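Long-range contacts in carbonic anhydrase (Coccomyxa sp. PA, PDB 3UCJ), which probably catalyses the reversible hydration of carbon dioxide to hydrogencarbonate, using one zinc ion bound in each subunit: residues N70-D79 against N124-E132; S84-H92 against S168-Q179. All blocks are in the same frame, centred on the assembly; numbering follows the deposited sequence.

From the N terminus, the chain passes strand 65-70 and the loop 70-79, then enters helix 80-92, which carries 84-92. It goes on through strand 97-103 and helix 107-114 to 124-132, where contact 1 closes the first long loop by bringing the consecutive helices 122-126 and 128-135 back to the loop 70-79. After the long helix 146-167, the segment 168-179 returns to helix 80-92 and closes contact 2. The segments alternate along the chain, so the two closures cross. Contact 1 ties the loop after strand 65-70, beside the zinc site, to those two helices, whereas contact 2 joins helices 80-92 and 169-176. They meet where N77 packs on S168 and P169, and both also touch the third subunit.

Contact 1: residues N70-D79 against N124-E132; sequences NVGNLVSNKD and NLWISDVRE. With AZM (5-acetamido-1,3,4-thiadiazole-2-sulfonamide), chain D.
With CG anti to the backbone N (chi1 -178°), W126 carries its indole from the end of helix 122-126 into the loop 70-79, and L74, whose CG is anti to the carbonyl carbon (chi1 -64°), lays its CD1 over one face. This CH-pi contact places L74 CD1 4.0 Å from the centroid of the five-membered ring of W126, offset toward the rim. Polar groups line the edge of the same indole. W126 NE1 donates to V71 O at 2.7 Å, nearly in the ring plane and onto a carbonyl lone pair, although the hydrogen bond is bent (N-H...O 147°). Further round, the N70 amide stands steeply to the ring with CG 3.6 Å from W126 CZ2, and D79 OD2 lies 3.4 Å from W126 CH2. The D79 carboxylate is mainly engaged by N81 N and C82 N, and by N81 of the third subunit. N70 OD1 accepts from L74 N at 2.9 Å while N70 ND2 donates to L74 O and also to Q68 OE1; the reciprocal amide-backbone pair fixes the turn presenting V71 O. L74 CD2 meets V130 CG2 at 3.8 Å, and a water bridges V75 O and D129 OD1; D129 OD2 pairs with K78 of the second subunit. V71 CG1 approaches S2 of acetazolamide at 3.8 Å, so the type II turn N70-N73 lines the inhibitor pocket beside the zinc ion, in the active site of this beta-class carbonic anhydrase.

Contact 2: residues S84-H92 against S168-Q179; sequences SCLEYTVDH and SPIVQAAWARGQ. With AZM (5-acetamido-1,3,4-thiadiazole-2-sulfonamide), chain I.
I170 is a knob set into a hole formed by L86, E87, V90 and D91, packing helices 84-92 and 169-176 almost parallel, at 16° between their segment axes. Its CG2, anti to the backbone N, comes within 3.6 Å of V90 CB, and its CD1 lies against E87 CB; A174 CB continues the apolar seam at V90 CG1. Polar bonds close the C-terminal end. Q179, extended beyond CG, donates from NE2 to V90 O at 2.9 Å in a nearly straight bond (168°), with the oxygen in its amide plane. R177 NH2 serves two acceptors: D91 OD1 at 2.9 Å, a salt bridge in which the nitrogen approaches from above the carboxylate plane, and Q179 OE1 at 2.7 Å. R177 NH1 donates to a water that in turn donates to D91 OD1 and I170 O, so this carboxylate oxygen has two donors. The E87 carboxylate is hydrogen-bonded to T123 OG1 and V122 N of the third subunit. S168 OG, the N-cap of helix 169-176, accepts from V171 N at 3.1 Å and is also hydrogen-bonded to V165 O. On another side of helix 84-92, Y88 lays a ring face under the thiadiazole of acetazolamide, whose C2 is 3.2 Å above the ring plane. Exchanging Y88 for an alanine would probably leave this inhibitor molecule without that aromatic floor. A Schellman motif with G178 as C-prime residue ends helix 169-176, G178 N bonding W175 O and Q179 N bonding A174 O; R177 N reaches A174 O from the opposite face of its carbonyl plane.

Contact 1: residues N70-D79 against N124-E132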
# COMPACT_ATOMS: atom_id res chain seq x y z
N ASN A 70 2.88 4.26 14.14
CA ASN A 70 2.16 4.93 13.01
C ASN A 70 0.96 5.66 13.60
O ASN A 70 0.64 5.50 14.79
CB ASN A 70 1.73 3.84 11.96
CG ASN A 70 0.71 2.83 12.53
OD1 ASN A 70 -0.40 3.17 12.98
ND2 ASN A 70 1.06 1.55 12.45
N VAL A 71 0.30 6.46 12.78
CA VAL A 71 -0.89 7.20 13.30
C VAL A 71 -2.03 6.29 13.68
O VAL A 71 -2.64 5.56 12.85
CB VAL A 71 -1.33 8.27 12.19
CG1 VAL A 71 -2.80 8.75 12.51
CG2 VAL A 71 -0.26 9.37 12.04
N GLY A 72 -2.38 6.29 14.98
CA GLY A 72 -3.40 5.37 15.44
C GLY A 72 -3.00 3.93 15.77
O GLY A 72 -3.86 3.16 16.06
N ASN A 73 -1.70 3.53 15.70
CA ASN A 73 -1.32 2.22 16.11
C ASN A 73 -2.11 1.11 15.43
O ASN A 73 -2.62 0.18 16.02
CB ASN A 73 -1.20 2.06 17.67
CG ASN A 73 -2.48 2.40 18.46
OD1 ASN A 73 -2.61 3.52 19.00
ND2 ASN A 73 -3.34 1.42 18.63
N LEU A 74 -2.17 1.22 14.11
CA LEU A 74 -3.02 0.34 13.35
C LEU A 74 -2.17 -0.82 12.76
O LEU A 74 -1.04 -0.62 12.39
CB LEU A 74 -3.52 1.12 12.13
CG LEU A 74 -4.41 2.33 12.54
CD1 LEU A 74 -4.97 2.84 11.23
CD2 LEU A 74 -5.66 1.91 13.35
N VAL A 75 -2.81 -1.95 12.59
CA VAL A 75 -2.14 -3.16 12.05
C VAL A 75 -3.04 -3.72 10.97
O VAL A 75 -4.18 -4.17 11.23
CB VAL A 75 -2.01 -4.22 13.20
CG1 VAL A 75 -1.41 -5.59 12.66
CG2 VAL A 75 -1.21 -3.64 14.31
N SER A 76 -2.54 -3.75 9.71
CA SER A 76 -3.30 -4.36 8.70
C SER A 76 -2.37 -5.33 7.93
O SER A 76 -1.22 -4.98 7.68
CB SER A 76 -3.67 -3.26 7.64
OG SER A 76 -4.24 -3.89 6.49
N ASN A 77 -2.95 -6.46 7.47
CA ASN A 77 -2.20 -7.45 6.64
C ASN A 77 -1.77 -6.84 5.34
O ASN A 77 -0.74 -7.28 4.73
CB ASN A 77 -3.13 -8.59 6.28
CG ASN A 77 -3.48 -9.53 7.49
OD1 ASN A 77 -2.83 -9.52 8.55
ND2 ASN A 77 -4.52 -10.31 7.28
N LYS A 78 -2.47 -5.75 4.96
CA LYS A 78 -2.12 -5.11 3.69
C LYS A 78 -1.24 -3.92 3.82
O LYS A 78 -1.05 -3.21 2.83
CB LYS A 78 -3.41 -4.83 2.93
CG LYS A 78 -4.07 -6.17 2.51
CD LYS A 78 -5.50 -6.11 1.97
CE LYS A 78 -5.56 -5.36 0.55
NZ LYS A 78 -6.86 -5.69 -0.21
N ASP A 79 -0.65 -3.68 4.98
CA ASP A 79 0.30 -2.62 5.15
C ASP A 79 1.68 -3.25 5.31
O ASP A 79 1.96 -3.76 6.43
CB ASP A 79 0.03 -1.88 6.50
CG ASP A 79 1.17 -0.91 6.87
OD1 ASP A 79 1.90 -0.45 5.95
OD2 ASP A 79 1.22 -0.48 8.05
N ASN A 124 -6.78 10.95 6.28
CA ASN A 124 -8.16 10.50 6.30
C ASN A 124 -8.26 9.03 5.64
O ASN A 124 -9.00 8.20 6.11
CB ASN A 124 -9.09 11.44 5.49
CG ASN A 124 -10.54 10.92 5.53
OD1 ASN A 124 -11.15 10.75 6.60
ND2 ASN A 124 -11.03 10.57 4.38
N LEU A 125 -7.48 8.82 4.62
CA LEU A 125 -7.44 7.42 4.02
C LEU A 125 -6.91 6.47 5.08
O LEU A 125 -7.50 5.43 5.36
CB LEU A 125 -6.52 7.32 2.78
CG LEU A 125 -6.82 8.31 1.60
CD1 LEU A 125 -5.83 8.12 0.41
CD2 LEU A 125 -8.25 8.06 1.20
N TRP A 126 -5.79 6.87 5.68
CA TRP A 126 -5.14 6.02 6.70
C TRP A 126 -6.02 5.56 7.82
O TRP A 126 -5.97 4.40 8.27
CB TRP A 126 -3.83 6.73 7.19
CG TRP A 126 -3.08 5.92 8.21
CD1 TRP A 126 -3.08 6.11 9.57
CD2 TRP A 126 -2.35 4.67 7.97
NE1 TRP A 126 -2.34 5.12 10.16
CE2 TRP A 126 -1.90 4.22 9.23
CE3 TRP A 126 -2.03 3.91 6.81
CZ2 TRP A 126 -1.13 3.03 9.40
CZ3 TRP A 126 -1.28 2.66 7.00
CH2 TRP A 126 -0.84 2.27 8.31
N ILE A 127 -6.80 6.49 8.41
CA ILE A 127 -7.60 6.09 9.52
C ILE A 127 -8.90 5.42 9.16
O ILE A 127 -9.73 5.17 10.05
CB ILE A 127 -7.88 7.41 10.47
CG1 ILE A 127 -8.77 8.37 9.65
CG2 ILE A 127 -6.51 7.98 10.90
CD1 ILE A 127 -9.30 9.58 10.60
N SER A 128 -9.06 4.96 7.91
CA SER A 128 -10.23 4.19 7.56
C SER A 128 -10.38 2.99 8.50
O SER A 128 -11.49 2.60 8.86
CB SER A 128 -10.22 3.69 6.06
OG SER A 128 -10.11 4.81 5.17
N ASP A 129 -9.24 2.43 8.98
CA ASP A 129 -9.38 1.25 9.82
C ASP A 129 -10.15 1.63 11.09
O ASP A 129 -10.85 0.74 11.67
CB ASP A 129 -7.99 0.68 10.33
CG ASP A 129 -7.00 0.33 9.18
OD1 ASP A 129 -6.00 -0.39 9.45
OD2 ASP A 129 -7.05 0.89 8.07
N VAL A 130 -9.81 2.80 11.61
CA VAL A 130 -10.51 3.25 12.87
C VAL A 130 -12.05 3.33 12.59
O VAL A 130 -12.85 2.82 13.40
CB VAL A 130 -9.98 4.57 13.34
CG1 VAL A 130 -10.75 4.92 14.70
CG2 VAL A 130 -8.45 4.46 13.64
N ARG A 131 -12.44 3.86 11.43
CA ARG A 131 -13.88 3.83 11.11
C ARG A 131 -14.47 2.44 11.11
O ARG A 131 -15.64 2.26 11.50
CB ARG A 131 -14.20 4.58 9.82
CG ARG A 131 -14.04 6.11 9.94
CD ARG A 131 -14.49 6.87 8.69
NE ARG A 131 -13.54 6.72 7.59
CZ ARG A 131 -12.58 7.60 7.32
NH1 ARG A 131 -12.46 8.75 8.05
NH2 ARG A 131 -11.79 7.39 6.29
N GLU A 132 -13.71 1.43 10.65
CA GLU A 132 -14.25 0.12 10.53
C GLU A 132 -14.48 -0.45 11.93
O GLU A 132 -15.47 -1.10 12.14
CB GLU A 132 -13.21 -0.78 9.81
CG GLU A 132 -13.19 -0.57 8.35
CD GLU A 132 -12.18 -1.64 7.73
OE1 GLU A 132 -11.01 -1.29 7.48
OE2 GLU A 132 -12.55 -2.87 7.59
C1 AZM D . -3.10 12.21 16.18
C2 AZM D . -4.67 13.20 14.64
C3 AZM D . -5.79 12.98 12.55
C4 AZM D . -6.50 13.70 11.41
N1 AZM D . -2.42 10.52 18.28
N2 AZM D . -4.63 13.82 15.87
N3 AZM D . -3.66 13.23 16.83
N4 AZM D . -5.67 13.61 13.72
O1 AZM D . -0.68 11.89 17.11
O2 AZM D . -1.86 10.10 16.02
O3 AZM D . -5.29 11.83 12.42
S1 AZM D . -1.88 11.25 16.98
S2 AZM D . -3.57 11.92 14.49
O HOH W 1 -6.34 -2.73 10.55

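Contact 2: residues S84-H92 against S168-Q179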
# COMPACT_ATOMS: atom_id res chain seq x y z
N SER A 84 6.22 -5.76 7.70
CA SER A 84 7.70 -6.01 7.67
C SER A 84 8.33 -5.99 9.07
O SER A 84 9.15 -6.82 9.41
CB SER A 84 8.40 -4.94 6.78
OG SER A 84 8.11 -5.42 5.52
N CYS A 85 7.87 -5.10 9.93
CA CYS A 85 8.33 -5.06 11.30
C CYS A 85 7.86 -6.33 12.01
O CYS A 85 8.68 -6.93 12.81
CB CYS A 85 7.68 -3.90 12.07
SG CYS A 85 8.36 -2.27 11.61
N LEU A 86 6.62 -6.73 11.78
CA LEU A 86 6.11 -7.99 12.35
C LEU A 86 6.92 -9.19 11.82
O LEU A 86 7.35 -10.07 12.62
CB LEU A 86 4.62 -8.18 12.01
CG LEU A 86 3.70 -9.13 12.73
CD1 LEU A 86 3.81 -9.01 14.32
CD2 LEU A 86 2.27 -8.86 12.20
N GLU A 87 7.08 -9.29 10.53
CA GLU A 87 7.74 -10.48 9.93
C GLU A 87 9.22 -10.55 10.37
O GLU A 87 9.69 -11.63 10.86
CB GLU A 87 7.74 -10.41 8.41
CG GLU A 87 8.35 -11.64 7.78
CD GLU A 87 8.32 -11.58 6.24
OE1 GLU A 87 9.25 -10.96 5.73
OE2 GLU A 87 7.49 -12.21 5.56
N TYR A 88 9.96 -9.45 10.30
CA TYR A 88 11.37 -9.47 10.69
C TYR A 88 11.59 -9.89 12.18
O TYR A 88 12.46 -10.74 12.48
CB TYR A 88 12.10 -8.16 10.36
CG TYR A 88 13.57 -8.30 10.74
CD1 TYR A 88 14.38 -9.18 10.01
CD2 TYR A 88 14.10 -7.61 11.81
CE1 TYR A 88 15.75 -9.38 10.36
CE2 TYR A 88 15.47 -7.76 12.15
CZ TYR A 88 16.27 -8.71 11.40
OH TYR A 88 17.61 -8.85 11.79
N THR A 89 10.78 -9.31 13.08
CA THR A 89 10.90 -9.56 14.49
C THR A 89 10.48 -10.99 14.84
O THR A 89 11.19 -11.61 15.64
CB THR A 89 10.10 -8.60 15.43
OG1 THR A 89 8.74 -8.64 15.02
CG2 THR A 89 10.73 -7.16 15.30
N VAL A 90 9.39 -11.48 14.25
CA VAL A 90 8.87 -12.79 14.66
C VAL A 90 9.77 -13.89 14.02
O VAL A 90 10.14 -14.89 14.70
CB VAL A 90 7.40 -12.99 14.25
CG1 VAL A 90 6.95 -14.41 14.42
CG2 VAL A 90 6.42 -12.04 15.07
N ASP A 91 10.07 -13.73 12.75
CA ASP A 91 10.72 -14.82 12.01
C ASP A 91 12.24 -14.83 12.17
O ASP A 91 12.88 -15.95 12.18
CB ASP A 91 10.38 -14.76 10.55
CG ASP A 91 8.93 -15.08 10.25
OD1 ASP A 91 8.14 -15.44 11.15
OD2 ASP A 91 8.58 -15.07 9.06
N HIS A 92 12.88 -13.67 12.29
CA HIS A 92 14.31 -13.63 12.33
C HIS A 92 14.84 -13.32 13.68
O HIS A 92 15.74 -14.00 14.20
CB HIS A 92 14.83 -12.60 11.34
CG HIS A 92 14.62 -12.98 9.92
ND1 HIS A 92 15.59 -13.60 9.17
CD2 HIS A 92 13.58 -12.76 9.09
CE1 HIS A 92 15.15 -13.76 7.93
NE2 HIS A 92 13.93 -13.27 7.87
N SER A 168 -2.79 -12.31 12.06
CA SER A 168 -1.86 -12.04 11.00
C SER A 168 -1.23 -13.31 10.50
O SER A 168 -1.02 -14.24 11.31
CB SER A 168 -0.77 -11.09 11.38
OG SER A 168 0.15 -11.57 12.43
N PRO A 169 -0.90 -13.35 9.20
CA PRO A 169 -0.28 -14.60 8.70
C PRO A 169 1.00 -14.89 9.43
O PRO A 169 1.31 -16.08 9.63
CB PRO A 169 -0.04 -14.31 7.20
CG PRO A 169 -1.15 -13.30 6.84
CD PRO A 169 -1.24 -12.42 8.10
N ILE A 170 1.73 -13.88 9.84
CA ILE A 170 3.03 -14.01 10.47
C ILE A 170 2.81 -14.69 11.83
O ILE A 170 3.51 -15.65 12.14
CB ILE A 170 3.69 -12.61 10.75
CG1 ILE A 170 3.99 -11.79 9.42
CG2 ILE A 170 4.94 -12.78 11.66
CD1 ILE A 170 4.47 -12.58 8.29
N VAL A 171 1.91 -14.14 12.66
CA VAL A 171 1.69 -14.71 14.03
C VAL A 171 1.08 -16.11 13.96
O VAL A 171 1.45 -17.01 14.79
CB VAL A 171 0.86 -13.75 14.89
CG1 VAL A 171 0.41 -14.44 16.18
CG2 VAL A 171 1.65 -12.56 15.22
N GLN A 172 0.17 -16.29 13.00
CA GLN A 172 -0.55 -17.52 12.82
C GLN A 172 0.47 -18.61 12.38
O GLN A 172 0.44 -19.74 12.92
CB GLN A 172 -1.66 -17.45 11.82
CG GLN A 172 -2.96 -16.83 12.41
CD GLN A 172 -3.56 -17.77 13.49
OE1 GLN A 172 -3.66 -19.00 13.26
NE2 GLN A 172 -3.94 -17.21 14.63
N ALA A 173 1.38 -18.25 11.47
CA ALA A 173 2.40 -19.21 11.04
C ALA A 173 3.33 -19.58 12.22
O ALA A 173 3.68 -20.77 12.33
CB ALA A 173 3.16 -18.69 9.78
N ALA A 174 3.68 -18.63 13.09
CA ALA A 174 4.60 -18.81 14.17
C ALA A 174 3.96 -19.73 15.21
O ALA A 174 4.60 -20.72 15.69
CB ALA A 174 4.95 -17.54 14.81
N TRP A 175 2.71 -19.45 15.56
CA TRP A 175 1.96 -20.37 16.42
C TRP A 175 1.87 -21.78 15.80
O TRP A 175 2.04 -22.77 16.51
CB TRP A 175 0.58 -19.82 16.78
CG TRP A 175 0.59 -18.64 17.74
CD1 TRP A 175 1.62 -18.23 18.52
CD2 TRP A 175 -0.53 -17.78 18.07
NE1 TRP A 175 1.23 -17.17 19.30
CE2 TRP A 175 -0.09 -16.89 19.04
CE3 TRP A 175 -1.88 -17.74 17.64
CZ2 TRP A 175 -0.92 -15.89 19.58
CZ3 TRP A 175 -2.72 -16.79 18.21
CH2 TRP A 175 -2.24 -15.89 19.16
N ALA A 176 1.61 -21.91 14.50
CA ALA A 176 1.47 -23.23 13.90
C ALA A 176 2.75 -24.04 13.97
O ALA A 176 2.67 -25.28 13.84
CB ALA A 176 0.97 -23.17 12.45
N ARG A 177 3.91 -23.39 14.09
CA ARG A 177 5.20 -24.12 14.17
C ARG A 177 5.68 -24.24 15.61
O ARG A 177 6.81 -24.66 15.87
CB ARG A 177 6.27 -23.51 13.20
CG ARG A 177 6.87 -22.15 13.65
CD ARG A 177 7.81 -21.50 12.56
NE ARG A 177 8.21 -20.15 12.95
CZ ARG A 177 7.75 -19.01 12.35
NH1 ARG A 177 6.95 -19.04 11.29
NH2 ARG A 177 8.16 -17.83 12.81
N GLY A 178 4.81 -23.84 16.54
CA GLY A 178 5.10 -23.93 17.96
C GLY A 178 6.08 -22.94 18.50
O GLY A 178 6.69 -23.17 19.54
N GLN A 179 6.28 -21.80 17.82
CA GLN A 179 7.13 -20.80 18.37
C GLN A 179 6.38 -20.03 19.42
O GLN A 179 5.21 -19.67 19.20
CB GLN A 179 7.58 -19.87 17.23
CG GLN A 179 8.49 -18.77 17.66
CD GLN A 179 8.87 -17.93 16.43
OE1 GLN A 179 8.97 -18.43 15.32
NE2 GLN A 179 9.07 -16.69 16.66
C1 AZM I . 16.87 -4.82 10.34
C2 AZM I . 16.91 -6.73 8.86
C3 AZM I . 15.96 -7.58 6.87
C4 AZM I . 15.74 -8.72 5.92
N1 AZM I . 17.94 -2.58 11.41
N2 AZM I . 17.92 -6.76 9.71
N3 AZM I . 17.91 -5.63 10.67
N4 AZM I . 16.85 -7.68 7.87
O1 AZM I . 16.24 -3.90 12.61
O2 AZM I . 15.55 -2.88 10.40
O3 AZM I . 15.32 -6.54 6.69
S1 AZM I . 16.62 -3.42 11.32
S2 AZM I . 15.91 -5.37 9.03
O HOH W 2 5.79 -16.49 10.65